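Local coordinates for mandelate racemase/muconate lactonizing protein (Alicyclobacillus acidocaldarius LAA1, PDB 3QLD) that is a member of the enolase superfamily, whose proteins pair an N-terminal capping domain with a modified TIM barrel, at residues 177-185 with 208-217. Sequence-based numbering, arbitrary orientation.
Sequences DRAAIKAVR and VLRQLDAYDL. With SO4 (sulfate ion), chain F.
Y215 lies against the helix that begins at R178, a worked example of how neighbouring outer helices pack in the TIM-barrel domain of the enolase superfamily. Helices 178-187 and 206-211 flank strand 192-196 in sequence, and a short 3-10 turn, 213-215, follows the second helix. From that turn Y215 reaches across. Its CB rests on I181 CG2 at 3.6 Å, and the same methyl lies obliquely to the ring at CG and CD2. CD1 comes near R185 CG, which sits at the ring edge, and CE2 approaches R178 CG obliquely. Farther out, CE1 and CZ run beside K182, whose CA stands over one ring face, 4.2 Å from the centroid, in a CH-pi contact; A214 CB lies over the opposite face. At the tip, Y215 OH receives a weak hydrogen bond from R178 NE, 3.3 Å long and bent to 124°. R178 gets there by an extended chain, which also brings CD to Q211 OE1 at 3.3 Å.

Beside the ring, toward the barrel strand, the contact is apolar and buried. I181 has CG1 on the backbone-N side (chi1 -60°), which lets its two branches divide the work: CD1 meets L212 CD2 at 3.7 Å, while CG2 also touches L217 CD2. L217 in turn packs on I193 and A195 of strand 192-196, tying the layer to the barrel wall.

Toward the C-terminal end of 177-185 the contact turns polar. R185 folds back at chi2 and chi3, its guanidinium turned 33° from the tyrosine ring, and NE gives Y215 O a nearly straight bond of 2.8 Å. NH1 bonds the carbonyls of Y188 and L191, which with Y215 O restrict the group's rotation. NH2 bonds D216 O weakly, and a water bridges the same pair, donating to D216 O at 2.9 Å and accepting weakly from R185 NH2.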
ATOM      1  N   ASP A 177     -23.843  13.300 -15.885  1.00 34.02           N
ATOM      2  CA  ASP A 177     -22.972  12.605 -16.820  1.00 34.18           C
ATOM      3  C   ASP A 177     -23.489  12.751 -18.263  1.00 33.80           C
ATOM      4  O   ASP A 177     -22.852  13.431 -19.062  1.00 33.81           O
ATOM      5  CB  ASP A 177     -22.758  11.109 -16.428  1.00 32.84           C
ATOM      6  CG  ASP A 177     -24.054  10.394 -15.965  1.00 33.59           C
ATOM      7  OD1 ASP A 177     -25.173  10.729 -16.395  1.00 34.27           O
ATOM      8  OD2 ASP A 177     -23.951   9.446 -15.150  1.00 36.55           O
ATOM      9  N   ARG A 178     -24.614  12.112 -18.559  1.00 34.80           N
ATOM     10  CA  ARG A 178     -25.145  12.050 -19.943  1.00 37.35           C
ATOM     11  C   ARG A 178     -25.375  13.475 -20.513  1.00 37.94           C
ATOM     12  O   ARG A 178     -25.015  13.765 -21.659  1.00 39.18           O
ATOM     13  CB  ARG A 178     -26.435  11.209 -19.980  1.00 36.19           C
ATOM     14  CG  ARG A 178     -26.820  10.771 -21.382  1.00 40.62           C
ATOM     15  CD  ARG A 178     -28.270  10.341 -21.498  1.00 46.56           C
ATOM     16  NE  ARG A 178     -28.705  10.260 -22.907  1.00 50.97           N
ATOM     17  CZ  ARG A 178     -29.833  10.773 -23.410  1.00 54.20           C
ATOM     18  NH1 ARG A 178     -30.695  11.447 -22.638  1.00 54.36           N
ATOM     19  NH2 ARG A 178     -30.111  10.604 -24.709  1.00 52.69           N
ATOM     20  N   ALA A 179     -25.941  14.364 -19.699  1.00 38.97           N
ATOM     21  CA  ALA A 179     -26.308  15.716 -20.201  1.00 39.21           C
ATOM     22  C   ALA A 179     -25.088  16.578 -20.618  1.00 39.69           C
ATOM     23  O   ALA A 179     -25.032  17.178 -21.741  1.00 38.68           O
ATOM     24  CB  ALA A 179     -27.189  16.429 -19.180  1.00 40.26           C
ATOM     25  N   ALA A 180     -24.093  16.607 -19.734  1.00 38.14           N
ATOM     26  CA  ALA A 180     -22.844  17.270 -20.041  1.00 37.87           C
ATOM     27  C   ALA A 180     -22.185  16.683 -21.277  1.00 37.23           C
ATOM     28  O   ALA A 180     -21.812  17.448 -22.177  1.00 37.28           O
ATOM     29  CB  ALA A 180     -21.876  17.227 -18.825  1.00 37.38           C
ATOM     30  N   ILE A 181     -21.973  15.353 -21.303  1.00 35.43           N
ATOM     31  CA  ILE A 181     -21.285  14.707 -22.426  1.00 33.53           C
ATOM     32  C   ILE A 181     -22.018  14.880 -23.771  1.00 33.31           C
ATOM     33  O   ILE A 181     -21.366  15.172 -24.782  1.00 32.27           O
ATOM     34  CB  ILE A 181     -20.971  13.186 -22.169  1.00 34.07           C
ATOM     35  CG1 ILE A 181     -20.066  13.035 -20.929  1.00 32.68           C
ATOM     36  CG2 ILE A 181     -20.377  12.530 -23.439  1.00 30.46           C
ATOM     37  CD1 ILE A 181     -20.032  11.616 -20.325  1.00 31.79           C
ATOM     38  N   LYS A 182     -23.323  14.656 -23.761  1.00 32.76           N
ATOM     39  CA  LYS A 182     -24.206  14.866 -24.959  1.00 35.19           C
ATOM     40  C   LYS A 182     -23.976  16.288 -25.552  1.00 36.12           C
ATOM     41  O   LYS A 182     -23.653  16.422 -26.753  1.00 36.12           O
ATOM     42  CB  LYS A 182     -25.666  14.597 -24.586  1.00 34.08           C
ATOM     43  CG  LYS A 182     -26.795  14.746 -25.685  1.00 38.10           C
ATOM     44  CD  LYS A 182     -28.192  14.456 -25.072  1.00 39.85           C
ATOM     45  CE  LYS A 182     -28.800  15.666 -24.317  1.00 45.84           C
ATOM     46  NZ  LYS A 182     -29.618  15.392 -23.052  1.00 44.39           N
ATOM     47  N   ALA A 183     -24.037  17.298 -24.686  1.00 37.04           N
ATOM     48  CA  ALA A 183     -23.878  18.709 -25.084  1.00 37.16           C
ATOM     49  C   ALA A 183     -22.502  18.987 -25.635  1.00 38.05           C
ATOM     50  O   ALA A 183     -22.350  19.612 -26.711  1.00 38.19           O
ATOM     51  CB  ALA A 183     -24.224  19.648 -23.905  1.00 38.13           C
ATOM     52  N   VAL A 184     -21.475  18.470 -24.962  1.00 35.49           N
ATOM     53  CA  VAL A 184     -20.165  18.698 -25.451  1.00 34.59           C
ATOM     54  C   VAL A 184     -19.910  18.002 -26.785  1.00 34.46           C
ATOM     55  O   VAL A 184     -19.361  18.616 -27.718  1.00 33.46           O
ATOM     56  CB  VAL A 184     -19.132  18.409 -24.388  1.00 33.89           C
ATOM     57  CG1 VAL A 184     -17.747  18.584 -24.913  1.00 30.74           C
ATOM     58  CG2 VAL A 184     -19.419  19.316 -23.185  1.00 34.08           C
ATOM     59  N   ARG A 185     -20.329  16.741 -26.900  1.00 34.43           N
ATOM     60  CA  ARG A 185     -20.199  15.976 -28.144  1.00 34.50           C
ATOM     61  C   ARG A 185     -20.927  16.624 -29.363  1.00 36.07           C
ATOM     62  O   ARG A 185     -20.415  16.581 -30.466  1.00 35.79           O
ATOM     63  CB  ARG A 185     -20.785  14.558 -27.952  1.00 35.39           C
ATOM     64  CG  ARG A 185     -20.648  13.643 -29.227  1.00 31.52           C
ATOM     65  CD  ARG A 185     -19.281  13.764 -29.874  1.00 33.93           C
ATOM     66  NE  ARG A 185     -18.198  12.984 -29.252  1.00 32.64           N
ATOM     67  CZ  ARG A 185     -16.897  13.250 -29.318  1.00 34.39           C
ATOM     68  NH1 ARG A 185     -16.436  14.358 -29.905  1.00 31.49           N
ATOM     69  NH2 ARG A 185     -16.029  12.421 -28.725  1.00 36.25           N
ATOM     70  N   VAL A 208     -26.585   3.337 -16.956  1.00 28.96           N
ATOM     71  CA  VAL A 208     -26.218   4.739 -17.225  1.00 28.88           C
ATOM     72  C   VAL A 208     -24.929   4.884 -17.960  1.00 28.03           C
ATOM     73  O   VAL A 208     -24.784   5.726 -18.877  1.00 26.00           O
ATOM     74  CB  VAL A 208     -26.178   5.573 -15.850  1.00 30.11           C
ATOM     75  CG1 VAL A 208     -25.321   6.847 -15.970  1.00 35.54           C
ATOM     76  CG2 VAL A 208     -27.610   5.914 -15.416  1.00 31.95           C
ATOM     77  N   LEU A 209     -23.923   4.105 -17.544  1.00 26.88           N
ATOM     78  CA  LEU A 209     -22.630   4.189 -18.175  1.00 25.12           C
ATOM     79  C   LEU A 209     -22.709   3.657 -19.613  1.00 25.88           C
ATOM     80  O   LEU A 209     -22.018   4.129 -20.534  1.00 24.41           O
ATOM     81  CB  LEU A 209     -21.605   3.346 -17.382  1.00 24.48           C
ATOM     82  CG  LEU A 209     -21.147   4.047 -16.078  1.00 26.63           C
ATOM     83  CD1 LEU A 209     -20.251   3.087 -15.193  1.00 24.13           C
ATOM     84  CD2 LEU A 209     -20.337   5.303 -16.383  1.00 26.62           C
ATOM     85  N   ARG A 210     -23.531   2.641 -19.801  1.00 24.93           N
ATOM     86  CA  ARG A 210     -23.674   2.054 -21.146  1.00 27.70           C
ATOM     87  C   ARG A 210     -24.307   3.078 -22.134  1.00 27.06           C
ATOM     88  O   ARG A 210     -23.972   3.098 -23.309  1.00 26.76           O
ATOM     89  CB  ARG A 210     -24.547   0.814 -21.060  1.00 26.20           C
ATOM     90  CG  ARG A 210     -25.054   0.235 -22.493  1.00 33.08           C
ATOM     91  CD  ARG A 210     -23.971  -0.389 -23.465  1.00 35.42           C
ATOM     92  NE  ARG A 210     -24.681  -0.950 -24.634  1.00 36.56           N
ATOM     93  CZ  ARG A 210     -24.365  -0.718 -25.922  1.00 39.77           C
ATOM     94  NH1 ARG A 210     -23.318   0.057 -26.256  1.00 34.91           N
ATOM     95  NH2 ARG A 210     -25.104  -1.285 -26.890  1.00 34.34           N
ATOM     96  N   GLN A 211     -25.162   3.951 -21.613  1.00 28.60           N
ATOM     97  CA  GLN A 211     -25.815   5.032 -22.439  1.00 29.58           C
ATOM     98  C   GLN A 211     -24.735   5.954 -22.996  1.00 28.74           C
ATOM     99  O   GLN A 211     -24.915   6.609 -24.070  1.00 26.14           O
ATOM    100  CB  GLN A 211     -26.804   5.857 -21.612  1.00 30.40           C
ATOM    101  CG  GLN A 211     -28.120   5.220 -21.059  1.00 37.55           C
ATOM    102  CD  GLN A 211     -28.825   6.161 -19.994  1.00 44.46           C
ATOM    103  OE1 GLN A 211     -28.661   7.389 -20.022  1.00 50.64           O
ATOM    104  NE2 GLN A 211     -29.551   5.569 -19.043  1.00 46.08           N
ATOM    105  N   LEU A 212     -23.612   6.019 -22.276  1.00 26.18           N
ATOM    106  CA  LEU A 212     -22.492   6.818 -22.704  1.00 25.67           C
ATOM    107  C   LEU A 212     -21.747   6.331 -23.917  1.00 25.55           C
ATOM    108  O   LEU A 212     -21.047   7.099 -24.553  1.00 26.33           O
ATOM    109  CB  LEU A 212     -21.513   7.179 -21.546  1.00 24.31           C
ATOM    110  CG  LEU A 212     -22.167   7.802 -20.314  1.00 28.17           C
ATOM    111  CD1 LEU A 212     -21.011   8.015 -19.288  1.00 26.19           C
ATOM    112  CD2 LEU A 212     -22.838   9.164 -20.637  1.00 31.21           C
ATOM    113  N   ASP A 213     -21.909   5.066 -24.295  1.00 25.89           N
ATOM    114  CA  ASP A 213     -21.228   4.549 -25.479  1.00 25.11           C
ATOM    115  C   ASP A 213     -21.635   5.321 -26.734  1.00 26.83           C
ATOM    116  O   ASP A 213     -20.895   5.319 -27.728  1.00 26.76           O
ATOM    117  CB  ASP A 213     -21.634   3.073 -25.678  1.00 25.15           C
ATOM    118  CG  ASP A 213     -20.857   2.117 -24.771  1.00 25.42           C
ATOM    119  OD1 ASP A 213     -19.883   2.542 -24.086  1.00 25.79           O
ATOM    120  OD2 ASP A 213     -21.250   0.926 -24.729  1.00 23.87           O
ATOM    121  N   ALA A 214     -22.786   5.972 -26.682  1.00 28.14           N
ATOM    122  CA  ALA A 214     -23.271   6.672 -27.898  1.00 29.74           C
ATOM    123  C   ALA A 214     -22.369   7.874 -28.284  1.00 31.25           C
ATOM    124  O   ALA A 214     -22.417   8.338 -29.435  1.00 30.77           O
ATOM    125  CB  ALA A 214     -24.702   7.068 -27.739  1.00 31.23           C
ATOM    126  N   TYR A 215     -21.524   8.342 -27.341  1.00 29.05           N
ATOM    127  CA  TYR A 215     -20.733   9.559 -27.538  1.00 28.24           C
ATOM    128  C   TYR A 215     -19.293   9.437 -27.905  1.00 27.81           C
ATOM    129  O   TYR A 215     -18.595  10.486 -27.990  1.00 27.79           O
ATOM    130  CB  TYR A 215     -20.938  10.507 -26.332  1.00 28.58           C
ATOM    131  CG  TYR A 215     -22.387  10.663 -26.029  1.00 29.29           C
ATOM    132  CD1 TYR A 215     -23.240  11.306 -26.934  1.00 38.07           C
ATOM    133  CD2 TYR A 215     -22.949  10.135 -24.881  1.00 29.69           C
ATOM    134  CE1 TYR A 215     -24.614  11.426 -26.671  1.00 36.98           C
ATOM    135  CE2 TYR A 215     -24.290  10.224 -24.623  1.00 34.21           C
ATOM    136  CZ  TYR A 215     -25.127  10.881 -25.537  1.00 37.66           C
ATOM    137  OH  TYR A 215     -26.482  10.991 -25.276  1.00 38.98           O
ATOM    138  N   ASP A 216     -18.842   8.185 -28.078  0.70 27.18           N
ATOM    139  CA  ASP A 216     -17.501   7.854 -28.516  0.70 27.24           C
ATOM    140  C   ASP A 216     -16.379   8.503 -27.672  0.70 27.26           C
ATOM    141  O   ASP A 216     -15.461   9.086 -28.216  0.70 25.69           O
ATOM    142  CB  ASP A 216     -17.350   8.169 -30.031  0.70 29.53           C
ATOM    143  CG  ASP A 216     -18.457   7.512 -30.879  0.70 33.23           C
ATOM    144  OD1 ASP A 216     -19.233   6.627 -30.377  0.70 35.84           O
ATOM    145  OD2 ASP A 216     -18.546   7.901 -32.068  0.70 39.24           O
ATOM    146  N   LEU A 217     -16.486   8.376 -26.335  1.00 25.84           N
ATOM    147  CA  LEU A 217     -15.433   8.827 -25.387  1.00 24.41           C
ATOM    148  C   LEU A 217     -14.185   8.063 -25.657  1.00 23.52           C
ATOM    149  O   LEU A 217     -14.250   6.892 -25.971  1.00 24.03           O
ATOM    150  CB  LEU A 217     -15.923   8.569 -23.930  1.00 23.67           C
ATOM    151  CG  LEU A 217     -17.138   9.333 -23.462  1.00 25.04           C
ATOM    152  CD1 LEU A 217     -17.654   8.798 -22.123  1.00 24.95           C
ATOM    153  CD2 LEU A 217     -16.812  10.845 -23.333  1.00 29.30           C
TER
HETATM  154  S   SO4 F 404     -23.228  -0.214 -30.068  0.50 40.37           S
HETATM  155  O1  SO4 F 404     -22.606   0.723 -29.113  0.50 38.61           O
HETATM  156  O2  SO4 F 404     -24.524   0.334 -30.501  0.50 36.77           O
HETATM  157  O3  SO4 F 404     -22.307  -0.415 -31.176  0.50 38.98           O
HETATM  158  O4  SO4 F 404     -23.438  -1.476 -29.387  0.50 37.31           O
HETATM  159  O   HOH W   1     -13.394  11.159 -28.091  1.00 27.42           O